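Local structure of P450 epoxidase (Sorangium cellulosum, 1Q5D) at residues A[24-29]-A[392-397]; A[107-112]-A[236-241]; A[228-233]-A[242-247]. The protein belongs to the cytochrome P450 family and carries an iron-containing haem inside a mainly helical fold. One frame throughout, in Å; residues are numbered along the deposited sequence.

Interaction 1 of 3, residues A[24-29]-A[392-397]; sequences YAEDPF and KETPVF
Glu26 and Phe397 mark the closest approach of the two backbones, with 6.2 Å between Glu26 CA and Phe397 CA. No hydrogen bond crosses from one segment to the other, so they meet by packing and not by strand pairing. Residues 24-26 have helical backbone angles but lack regular helical bonding; Asp27 N makes a weak bond of 3.1 Å to Tyr24 O. Opposite them, 392-397 runs through a loop into the short strand 396-397.

The ring of Phe397 lies against this turn. With CG anti to the carbonyl carbon (chi1 -73°), it is laid with one face toward Glu26 CA. Glu26 CA stands 3.8 Å from the Phe397 ring centroid and 16° off its normal, the geometry of a CH-pi contact over the face. Ala25 O comes over the same face nearer the rim, 4.1 Å from Phe397 CE1. At the base of the side chain, Phe397 CB touches Ala25 CB at 3.9 Å. The Glu26 chain, extended beyond CG, crosses Phe397 at about a right angle, with Glu26 CB 3.7 Å from Phe397 CD2. It carries the carboxylate past the ring, the two planes 39° apart, until Glu26 OE2 meets Thr394 CG2 at 3.6 Å, a van der Waals contact with a methyl group.

Ala25 O accepts a hydrogen bond from Arg404 NE, while Phe397 touches Phe265 of helix 257-272 and Ile406 of strand 406-412. Within 24-29, Asp27 OD1 weakly caps the turn into helix 29-38 by accepting from Phe29 N. The contact therefore joins the N-terminal approach to that helix with the small antiparallel sheet near the C-terminus, in which strand 396-397 pairs with 406-412, as part of the cytochrome P450 fold.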
loop_
_atom_site.group_PDB
_atom_site.type_symbol
_atom_site.label_atom_id
_atom_site.label_comp_id
_atom_site.label_asym_id
_atom_site.label_seq_id
_atom_site.Cartn_x
_atom_site.Cartn_y
_atom_site.Cartn_z
ATOM N N TYR A 24 -11.364 -6.525 -14.448
ATOM C CA TYR A 24 -9.969 -6.101 -14.528
ATOM C C TYR A 24 -9.241 -6.359 -13.216
ATOM O O TYR A 24 -8.187 -6.989 -13.205
ATOM C CB TYR A 24 -9.832 -4.632 -14.951
ATOM C CG TYR A 24 -8.409 -4.088 -14.944
ATOM C CD1 TYR A 24 -7.650 -4.034 -16.118
ATOM C CD2 TYR A 24 -7.830 -3.607 -13.772
ATOM C CE1 TYR A 24 -6.360 -3.526 -16.115
ATOM C CE2 TYR A 24 -6.552 -3.099 -13.757
ATOM C CZ TYR A 24 -5.815 -3.057 -14.924
ATOM O OH TYR A 24 -4.534 -2.550 -14.899
ATOM N N ALA A 25 -9.809 -5.882 -12.115
ATOM C CA ALA A 25 -9.224 -6.151 -10.789
ATOM C C ALA A 25 -8.966 -7.648 -10.582
ATOM O O ALA A 25 -7.876 -8.043 -10.173
ATOM C CB ALA A 25 -10.104 -5.602 -9.689
ATOM N N GLU A 26 -9.971 -8.478 -10.866
ATOM C CA GLU A 26 -9.834 -9.928 -10.723
ATOM C C GLU A 26 -8.662 -10.519 -11.517
ATOM O O GLU A 26 -7.974 -11.429 -11.039
ATOM C CB GLU A 26 -11.130 -10.652 -11.117
ATOM C CG GLU A 26 -11.052 -12.170 -10.987
ATOM C CD GLU A 26 -12.336 -12.873 -11.406
ATOM O OE1 GLU A 26 -13.068 -12.344 -12.285
ATOM O OE2 GLU A 26 -12.620 -13.963 -10.860
ATOM N N ASP A 27 -8.439 -10.011 -12.719
ATOM C CA ASP A 27 -7.378 -10.540 -13.571
ATOM C C ASP A 27 -7.029 -9.552 -14.682
ATOM O O ASP A 27 -7.563 -9.620 -15.793
ATOM C CB ASP A 27 -7.808 -11.884 -14.164
ATOM C CG ASP A 27 -6.716 -12.537 -14.982
ATOM O OD1 ASP A 27 -5.543 -12.087 -14.909
ATOM O OD2 ASP A 27 -6.947 -13.509 -15.739
ATOM N N PRO A 28 -6.160 -8.603 -14.364
ATOM C CA PRO A 28 -5.777 -7.566 -15.315
ATOM C C PRO A 28 -4.691 -8.015 -16.273
ATOM O O PRO A 28 -4.299 -7.249 -17.154
ATOM C CB PRO A 28 -5.215 -6.474 -14.407
ATOM C CG PRO A 28 -4.623 -7.235 -13.273
ATOM C CD PRO A 28 -5.510 -8.422 -13.047
ATOM N N PHE A 29 -4.191 -9.231 -16.095
ATOM C CA PHE A 29 -2.934 -9.592 -16.744
ATOM C C PHE A 29 -2.974 -9.740 -18.270
ATOM O O PHE A 29 -2.110 -9.178 -18.956
ATOM C CB PHE A 29 -2.246 -10.735 -15.980
ATOM C CG PHE A 29 -1.892 -10.339 -14.579
ATOM C CD1 PHE A 29 -2.636 -10.794 -13.503
ATOM C CD2 PHE A 29 -0.891 -9.408 -14.353
ATOM C CE1 PHE A 29 -2.327 -10.389 -12.209
ATOM C CE2 PHE A 29 -0.584 -8.987 -13.060
ATOM C CZ PHE A 29 -1.303 -9.485 -11.999
ATOM N N LYS A 392 -14.108 -21.257 -0.607
ATOM C CA LYS A 392 -15.519 -21.617 -0.713
ATOM C C LYS A 392 -16.071 -21.257 -2.085
ATOM O O LYS A 392 -16.875 -21.996 -2.656
ATOM C CB LYS A 392 -16.358 -20.941 0.376
ATOM C CG LYS A 392 -17.706 -21.617 0.605
ATOM C CD LYS A 392 -18.721 -20.658 1.195
ATOM C CE LYS A 392 -19.967 -21.404 1.657
ATOM N NZ LYS A 392 -20.708 -20.630 2.697
ATOM N N GLU A 393 -15.631 -20.115 -2.606
ATOM C CA GLU A 393 -16.091 -19.630 -3.898
ATOM C C GLU A 393 -15.288 -18.401 -4.309
ATOM O O GLU A 393 -14.553 -17.836 -3.495
ATOM C CB GLU A 393 -17.591 -19.322 -3.857
ATOM C CG GLU A 393 -17.937 -17.848 -3.748
ATOM C CD GLU A 393 -17.991 -17.367 -2.315
ATOM O OE1 GLU A 393 -18.814 -17.892 -1.535
ATOM O OE2 GLU A 393 -17.206 -16.457 -1.975
ATOM N N THR A 394 -15.426 -18.002 -5.569
ATOM C CA THR A 394 -14.629 -16.918 -6.138
ATOM C C THR A 394 -14.669 -15.649 -5.291
ATOM O O THR A 394 -15.743 -15.185 -4.889
ATOM C CB THR A 394 -15.095 -16.600 -7.576
ATOM O OG1 THR A 394 -15.655 -17.779 -8.172
ATOM C CG2 THR A 394 -13.900 -16.297 -8.466
ATOM N N PRO A 395 -13.498 -15.086 -5.020
ATOM C CA PRO A 395 -13.419 -13.813 -4.300
ATOM C C PRO A 395 -14.128 -12.708 -5.069
ATOM O O PRO A 395 -14.172 -12.725 -6.296
ATOM C CB PRO A 395 -11.914 -13.527 -4.238
ATOM C CG PRO A 395 -11.303 -14.393 -5.291
ATOM C CD PRO A 395 -12.169 -15.617 -5.374
ATOM N N VAL A 396 -14.688 -11.756 -4.343
ATOM C CA VAL A 396 -15.325 -10.598 -4.971
ATOM C C VAL A 396 -14.372 -9.390 -4.964
ATOM O O VAL A 396 -13.777 -9.065 -3.929
ATOM C CB VAL A 396 -16.661 -10.263 -4.248
ATOM C CG1 VAL A 396 -17.298 -8.974 -4.794
ATOM C CG2 VAL A 396 -17.630 -11.459 -4.347
ATOM N N PHE A 397 -14.231 -8.735 -6.118
ATOM C CA PHE A 397 -13.351 -7.575 -6.258
ATOM C C PHE A 397 -14.191 -6.304 -6.422
ATOM O O PHE A 397 -15.350 -6.380 -6.855
ATOM C CB PHE A 397 -12.407 -7.759 -7.453
ATOM C CG PHE A 397 -11.299 -8.769 -7.211
ATOM C CD1 PHE A 397 -10.064 -8.361 -6.732
ATOM C CD2 PHE A 397 -11.503 -10.114 -7.449
ATOM C CE1 PHE A 397 -9.048 -9.287 -6.487
ATOM C CE2 PHE A 397 -10.493 -11.045 -7.213
ATOM C CZ PHE A 397 -9.266 -10.631 -6.736
#

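Interaction 2 of 3, residues A[107-112]-A[236-241]; sequences RKLVNP and GSRLST. With HEM (protoporphyrin IX containing Fe), chain B.
Leu109 and Leu239 make the apolar contact between these segments, which in the P450 fold joins the end of the C helix (100-110) to the loop leading into helix 241-255. Leu109 CD2 meets Leu239 CD2 at 3.6 Å and Leu239 CB at 3.8 Å, the two side chains crossing at about a right angle. With CG anti to the backbone N (chi1 -177°), Leu109 extends this branch to Leu239. Leu109 CD2 also lies 4.0 Å from Arg238 O, a distance of packing only. The other branch, Leu109 CD1, approaches Arg238 NH1 at 4.4 Å, oblique to the guanidinium.

Around this first shell, polar bonds hold the loop. Arg238 NH2 forms a salt bridge with Asp235, and Arg238 O accepts from Arg105 NH1. Ser240 is at the N-cap of helix 241-255: Ser240 OG caps Glu243 N, and Ser240 N in return donates to Glu243 OE2, which makes a capping box.

On a different side of the C helix, Arg107 serves the haem. Its chain bends at chi2 and chi3, which brings the guanidinium back beside Asn111 in the next turn. Two nitrogens then grip one oxygen side-on: Arg107 NE lies 2.9 Å from Asn111 OD1, and Arg107 NH2 lies 3.0 Å from Asn111 OD1. That oxygen is 2° out of the guanidinium plane, so the pair should limit rotation of the group. Arg107 NH1, which also bonds to Val364 O, is thereby aimed at a haem propionate. In the guanidinium plane, Arg107 NH1 donates to HEM O2D at 2.8 Å, with an angle of 150° at the hydrogen.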
loop_
_atom_site.group_PDB
_atom_site.type_symbol
_atom_site.label_atom_id
_atom_site.label_comp_id
_atom_site.label_asym_id
_atom_site.label_seq_id
_atom_site.Cartn_x
_atom_site.Cartn_y
_atom_site.Cartn_z
ATOM N N ARG A 107 12.424 11.704 5.964
ATOM C CA ARG A 107 12.727 10.267 5.874
ATOM C C ARG A 107 13.914 9.856 6.755
ATOM O O ARG A 107 13.867 8.833 7.436
ATOM C CB ARG A 107 12.993 9.843 4.425
ATOM C CG ARG A 107 11.737 9.780 3.547
ATOM C CD ARG A 107 10.676 8.816 4.045
ATOM N NE ARG A 107 11.172 7.440 4.180
ATOM C CZ ARG A 107 11.030 6.499 3.263
ATOM N NH1 ARG A 107 10.407 6.784 2.113
ATOM N NH2 ARG A 107 11.519 5.267 3.483
ATOM N N LYS A 108 14.974 10.657 6.741
ATOM C CA LYS A 108 16.178 10.330 7.517
ATOM C C LYS A 108 15.795 10.241 8.993
ATOM O O LYS A 108 16.284 9.392 9.739
ATOM C CB LYS A 108 17.278 11.384 7.269
ATOM C CG LYS A 108 18.565 11.193 8.085
ATOM C CD LYS A 108 19.775 11.836 7.381
ATOM C CE LYS A 108 21.076 11.536 8.116
ATOM N NZ LYS A 108 21.949 12.748 8.191
ATOM N N LEU A 109 14.876 11.110 9.396
ATOM C CA LEU A 109 14.376 11.150 10.764
ATOM C C LEU A 109 13.545 9.921 11.171
ATOM O O LEU A 109 13.714 9.394 12.276
ATOM C CB LEU A 109 13.550 12.424 10.952
ATOM C CG LEU A 109 12.957 12.786 12.309
ATOM C CD1 LEU A 109 14.043 13.192 13.297
ATOM C CD2 LEU A 109 11.969 13.914 12.126
ATOM N N VAL A 110 12.643 9.461 10.296
ATOM C CA VAL A 110 11.713 8.401 10.689
ATOM C C VAL A 110 12.179 6.996 10.295
ATOM O O VAL A 110 11.756 6.019 10.910
ATOM C CB VAL A 110 10.266 8.681 10.167
ATOM C CG1 VAL A 110 10.205 8.573 8.646
ATOM C CG2 VAL A 110 9.238 7.763 10.833
ATOM N N ASN A 111 13.064 6.890 9.300
ATOM C CA ASN A 111 13.482 5.574 8.791
ATOM C C ASN A 111 13.980 4.589 9.873
ATOM O O ASN A 111 13.594 3.411 9.870
ATOM C CB ASN A 111 14.511 5.712 7.647
ATOM C CG ASN A 111 13.862 6.063 6.304
ATOM O OD1 ASN A 111 12.640 6.016 6.165
ATOM N ND2 ASN A 111 14.682 6.399 5.311
ATOM N N PRO A 112 14.813 5.053 10.808
ATOM C CA PRO A 112 15.317 4.165 11.873
ATOM C C PRO A 112 14.202 3.489 12.670
ATOM O O PRO A 112 14.363 2.346 13.126
ATOM C CB PRO A 112 16.144 5.108 12.750
ATOM C CG PRO A 112 16.635 6.155 11.760
ATOM C CD PRO A 112 15.392 6.411 10.901
ATOM N N GLY A 236 15.433 21.693 17.451
ATOM C CA GLY A 236 15.859 22.408 16.263
ATOM C C GLY A 236 14.868 22.330 15.116
ATOM O O GLY A 236 13.716 21.919 15.288
ATOM N N SER A 237 15.317 22.733 13.932
ATOM C CA SER A 237 14.474 22.691 12.751
ATOM C C SER A 237 14.687 21.378 12.012
ATOM O O SER A 237 15.242 21.361 10.915
ATOM C CB SER A 237 14.771 23.879 11.830
ATOM O OG SER A 237 15.305 24.976 12.561
ATOM N N ARG A 238 14.257 20.281 12.630
ATOM C CA ARG A 238 14.355 18.960 12.015
ATOM C C ARG A 238 12.987 18.441 11.557
ATOM O O ARG A 238 12.908 17.526 10.737
ATOM C CB ARG A 238 15.024 17.950 12.956
ATOM C CG ARG A 238 15.239 18.437 14.389
ATOM C CD ARG A 238 16.216 17.571 15.200
ATOM N NE ARG A 238 15.724 17.296 16.549
ATOM C CZ ARG A 238 15.806 16.116 17.157
ATOM N NH1 ARG A 238 16.369 15.082 16.540
ATOM N NH2 ARG A 238 15.326 15.965 18.385
ATOM N N LEU A 239 11.919 19.043 12.077
ATOM C CA LEU A 239 10.560 18.645 11.713
ATOM C C LEU A 239 9.550 19.711 12.135
ATOM O O LEU A 239 9.561 20.161 13.285
ATOM C CB LEU A 239 10.219 17.302 12.370
ATOM C CG LEU A 239 8.932 16.571 11.972
ATOM C CD1 LEU A 239 8.975 16.137 10.506
ATOM C CD2 LEU A 239 8.725 15.377 12.889
ATOM N N SER A 240 8.694 20.127 11.207
ATOM C CA SER A 240 7.632 21.086 11.524
ATOM C C SER A 240 6.370 20.382 12.025
ATOM O O SER A 240 6.180 19.185 11.806
ATOM C CB SER A 240 7.289 21.937 10.300
ATOM O OG SER A 240 6.433 21.219 9.413
ATOM N N THR A 241 5.498 21.134 12.692
ATOM C CA THR A 241 4.241 20.582 13.179
ATOM C C THR A 241 3.413 19.999 12.026
ATOM O O THR A 241 2.872 18.908 12.140
ATOM C CB THR A 241 3.452 21.666 13.966
ATOM O OG1 THR A 241 4.162 21.973 15.176
ATOM C CG2 THR A 241 2.112 21.128 14.480
HETATM C CHA HEM B . 5.441 4.459 -0.044
HETATM C CHB HEM B . 3.857 0.091 -1.324
HETATM C CHC HEM B . 2.896 -0.920 3.333
HETATM C CHD HEM B . 3.920 3.627 4.505
HETATM C C1A HEM B . 5.180 3.332 -0.777
HETATM C C2A HEM B . 5.484 3.143 -2.177
HETATM C C3A HEM B . 5.029 1.943 -2.538
HETATM C C4A HEM B . 4.432 1.330 -1.374
HETATM C CMA HEM B . 5.136 1.313 -3.954
HETATM C CAA HEM B . 6.208 4.171 -3.078
HETATM C CBA HEM B . 5.197 4.973 -3.902
HETATM C CGA HEM B . 5.946 5.899 -4.847
HETATM O O1A HEM B . 5.290 6.746 -5.530
HETATM O O2A HEM B . 7.206 5.810 -4.909
HETATM C C1B HEM B . 3.475 -0.526 -0.169
HETATM C C2B HEM B . 2.976 -1.878 -0.116
HETATM C C3B HEM B . 2.695 -2.155 1.146
HETATM C C4B HEM B . 3.009 -0.998 1.959
HETATM C CMB HEM B . 2.758 -2.846 -1.311
HETATM C CAB HEM B . 2.150 -3.529 1.573
HETATM C CBB HEM B . 1.507 -3.703 2.723
HETATM C C1C HEM B . 3.124 0.199 4.076
HETATM C C2C HEM B . 3.024 0.313 5.514
HETATM C C3C HEM B . 3.308 1.581 5.824
HETATM C C4C HEM B . 3.609 2.291 4.595
HETATM C CMC HEM B . 2.651 -0.867 6.452
HETATM C CAC HEM B . 3.353 2.288 7.191
HETATM C CBC HEM B . 3.348 1.590 8.323
HETATM C C1D HEM B . 4.356 4.276 3.378
HETATM C C2D HEM B . 4.633 5.682 3.336
HETATM C C3D HEM B . 5.112 5.950 1.929
HETATM C C4D HEM B . 5.054 4.681 1.256
HETATM C CMD HEM B . 4.495 6.688 4.490
HETATM C CAD HEM B . 5.584 7.292 1.344
HETATM C CBD HEM B . 7.112 7.191 1.279
HETATM C CGD HEM B . 7.705 8.445 0.686
HETATM O O1D HEM B . 7.043 9.049 -0.195
HETATM O O2D HEM B . 8.833 8.853 1.097
HETATM N NA HEM B . 4.537 2.208 -0.306
HETATM N NB HEM B . 3.496 0.011 1.120
HETATM N NC HEM B . 3.469 1.422 3.558
HETATM N ND HEM B . 4.603 3.715 2.137
HETATM FE FE HEM B . 4.168 1.765 1.646
HETATM O O HOH W 1 2.121 2.432 1.164
#

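Interaction 3 of 3, residues A[228-233]-A[242-247]; sequences MLLQAE and KELVAL
Leu244 is the main bump: its CD1 methyl drops into a hollow on helix 228-233 walled by Leu229, Leu230 and Glu233. The floor is backbone, with Leu244 CD1 3.6 Å from Leu229 O, and the near wall is Leu229 CB, 3.8 Å from Leu244 CD1. Leu230 CD2 closes in on Leu244 CD1 at 3.9 Å, and Glu233 CB, one turn along from Leu229, lies 4.0 Å from Leu244 CD1. Leu244 CG is anti to the backbone N (chi1 179°), and its bond from CA points at the other helix, which carries the methyl into the hollow.

A turn further on, Leu247 meets the fork of Leu229. Leu247 CD2 lies 3.8 Å from Leu229 CD2, with both Leu229 branches near it and the side chains at about a right angle. The Leu247 side chain also comes within about 5 Å of the haem, nearest atoms. The axes of the short segments run nearly antiparallel, at 161° and 10.3 Å apart, as in a helical hairpin.

Helix 195-218 packs against this pair through Leu213 on Leu244, and helix 100-110 through Leu109 on Leu229 and Val110 on Leu247.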
loop_
_atom_site.group_PDB
_atom_site.type_symbol
_atom_site.label_atom_id
_atom_site.label_comp_id
_atom_site.label_asym_id
_atom_site.label_seq_id
_atom_site.Cartn_x
_atom_site.Cartn_y
_atom_site.Cartn_z
ATOM N N MET A 228 9.552 10.542 19.832
ATOM C CA MET A 228 10.744 10.920 19.073
ATOM C C MET A 228 10.426 12.021 18.064
ATOM O O MET A 228 11.151 13.022 17.969
ATOM C CB MET A 228 11.348 9.692 18.369
ATOM C CG MET A 228 12.626 9.997 17.595
ATOM S SD MET A 228 12.277 10.606 15.926
ATOM C CE MET A 228 11.478 9.114 15.222
ATOM N N LEU A 229 9.337 11.847 17.320
ATOM C CA LEU A 229 8.928 12.846 16.339
ATOM C C LEU A 229 8.594 14.165 17.037
ATOM O O LEU A 229 9.011 15.242 16.601
ATOM C CB LEU A 229 7.726 12.346 15.507
ATOM C CG LEU A 229 8.025 11.157 14.588
ATOM C CD1 LEU A 229 6.727 10.552 13.998
ATOM C CD2 LEU A 229 9.004 11.558 13.478
ATOM N N LEU A 230 7.873 14.077 18.143
ATOM C CA LEU A 230 7.475 15.289 18.857
ATOM C C LEU A 230 8.683 16.086 19.350
ATOM O O LEU A 230 8.702 17.312 19.261
ATOM C CB LEU A 230 6.527 14.939 19.997
ATOM C CG LEU A 230 5.170 14.468 19.471
ATOM C CD1 LEU A 230 4.449 13.538 20.462
ATOM C CD2 LEU A 230 4.312 15.656 19.079
ATOM N N GLN A 231 9.703 15.380 19.827
ATOM C CA GLN A 231 10.921 16.026 20.287
ATOM C C GLN A 231 11.667 16.695 19.141
ATOM O O GLN A 231 12.152 17.819 19.283
ATOM C CB GLN A 231 11.818 15.024 20.995
ATOM C CG GLN A 231 11.263 14.553 22.315
ATOM C CD GLN A 231 12.191 13.574 23.001
ATOM O OE1 GLN A 231 11.943 13.163 24.134
ATOM N NE2 GLN A 231 13.272 13.208 22.322
ATOM N N ALA A 232 11.743 16.010 18.003
ATOM C CA ALA A 232 12.302 16.595 16.790
ATOM C C ALA A 232 11.590 17.897 16.430
ATOM O O ALA A 232 12.224 18.873 16.015
ATOM C CB ALA A 232 12.202 15.603 15.623
ATOM N N GLU A 233 10.267 17.903 16.582
ATOM C CA GLU A 233 9.472 19.074 16.241
ATOM C C GLU A 233 9.732 20.238 17.206
ATOM O O GLU A 233 9.755 21.404 16.798
ATOM C CB GLU A 233 7.986 18.714 16.220
ATOM C CG GLU A 233 7.055 19.892 16.012
ATOM C CD GLU A 233 5.827 19.812 16.898
ATOM O OE1 GLU A 233 4.747 20.273 16.462
ATOM O OE2 GLU A 233 5.940 19.282 18.031
ATOM N N LYS A 242 3.332 20.715 10.911
ATOM C CA LYS A 242 2.522 20.249 9.782
ATOM C C LYS A 242 3.144 19.016 9.120
ATOM O O LYS A 242 2.435 18.127 8.666
ATOM C CB LYS A 242 2.316 21.359 8.753
ATOM C CG LYS A 242 1.289 22.415 9.167
ATOM C CD LYS A 242 1.467 23.652 8.302
ATOM C CE LYS A 242 0.428 24.719 8.605
ATOM N NZ LYS A 242 0.311 25.643 7.449
ATOM N N GLU A 243 4.472 18.978 9.069
ATOM C CA GLU A 243 5.182 17.827 8.520
ATOM C C GLU A 243 4.905 16.620 9.410
ATOM O O GLU A 243 4.662 15.514 8.928
ATOM C CB GLU A 243 6.695 18.095 8.456
ATOM C CG GLU A 243 7.157 18.929 7.268
ATOM C CD GLU A 243 8.594 19.416 7.427
ATOM O OE1 GLU A 243 9.147 20.011 6.474
ATOM O OE2 GLU A 243 9.178 19.203 8.509
ATOM N N LEU A 244 4.957 16.844 10.718
ATOM C CA LEU A 244 4.751 15.761 11.674
ATOM C C LEU A 244 3.337 15.191 11.556
ATOM O O LEU A 244 3.134 13.975 11.510
ATOM C CB LEU A 244 5.038 16.258 13.095
ATOM C CG LEU A 244 4.840 15.204 14.176
ATOM C CD1 LEU A 244 5.668 15.504 15.430
ATOM C CD2 LEU A 244 3.351 15.091 14.508
ATOM N N VAL A 245 2.344 16.073 11.497
ATOM C CA VAL A 245 0.963 15.612 11.397
ATOM C C VAL A 245 0.757 14.905 10.063
ATOM O O VAL A 245 0.121 13.858 10.001
ATOM C CB VAL A 245 -0.047 16.774 11.558
ATOM C CG1 VAL A 245 -1.481 16.274 11.358
ATOM C CG2 VAL A 245 0.094 17.386 12.948
ATOM N N ALA A 246 1.337 15.465 9.005
ATOM C CA ALA A 246 1.201 14.861 7.682
ATOM C C ALA A 246 1.864 13.488 7.645
ATOM O O ALA A 246 1.389 12.596 6.960
ATOM C CB ALA A 246 1.781 15.740 6.631
ATOM N N LEU A 247 2.955 13.338 8.386
ATOM C CA LEU A 247 3.701 12.071 8.421
ATOM C C LEU A 247 2.927 10.943 9.074
ATOM O O LEU A 247 2.839 9.819 8.536
ATOM C CB LEU A 247 5.050 12.264 9.133
ATOM C CG LEU A 247 5.875 10.995 9.316
ATOM C CD1 LEU A 247 6.309 10.454 7.954
ATOM C CD2 LEU A 247 7.107 11.233 10.205
#

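Interactions 2 and 3 form one cluster, their centres 7 Å apart. The centre of interaction 1 lies about 41 Å from that of interaction 2 and 40 Å from that of interaction 3, across the chain's centre. Along the chain, interaction 1 encloses the others, and the segments of 2 and 3 alternate. The cluster ties helices 100-110, 225-234 and 241-255 and a connecting loop together; Arg238 CG packs 3.5 Å from Ala232 O, and Met228 CE 3.7 Å from Leu109 O. Interaction 1 instead joins segments near the two ends of the chain, so helix packing beside the haem and the meeting of N- and C-terminal parts lie in separate regions of one P450 fold.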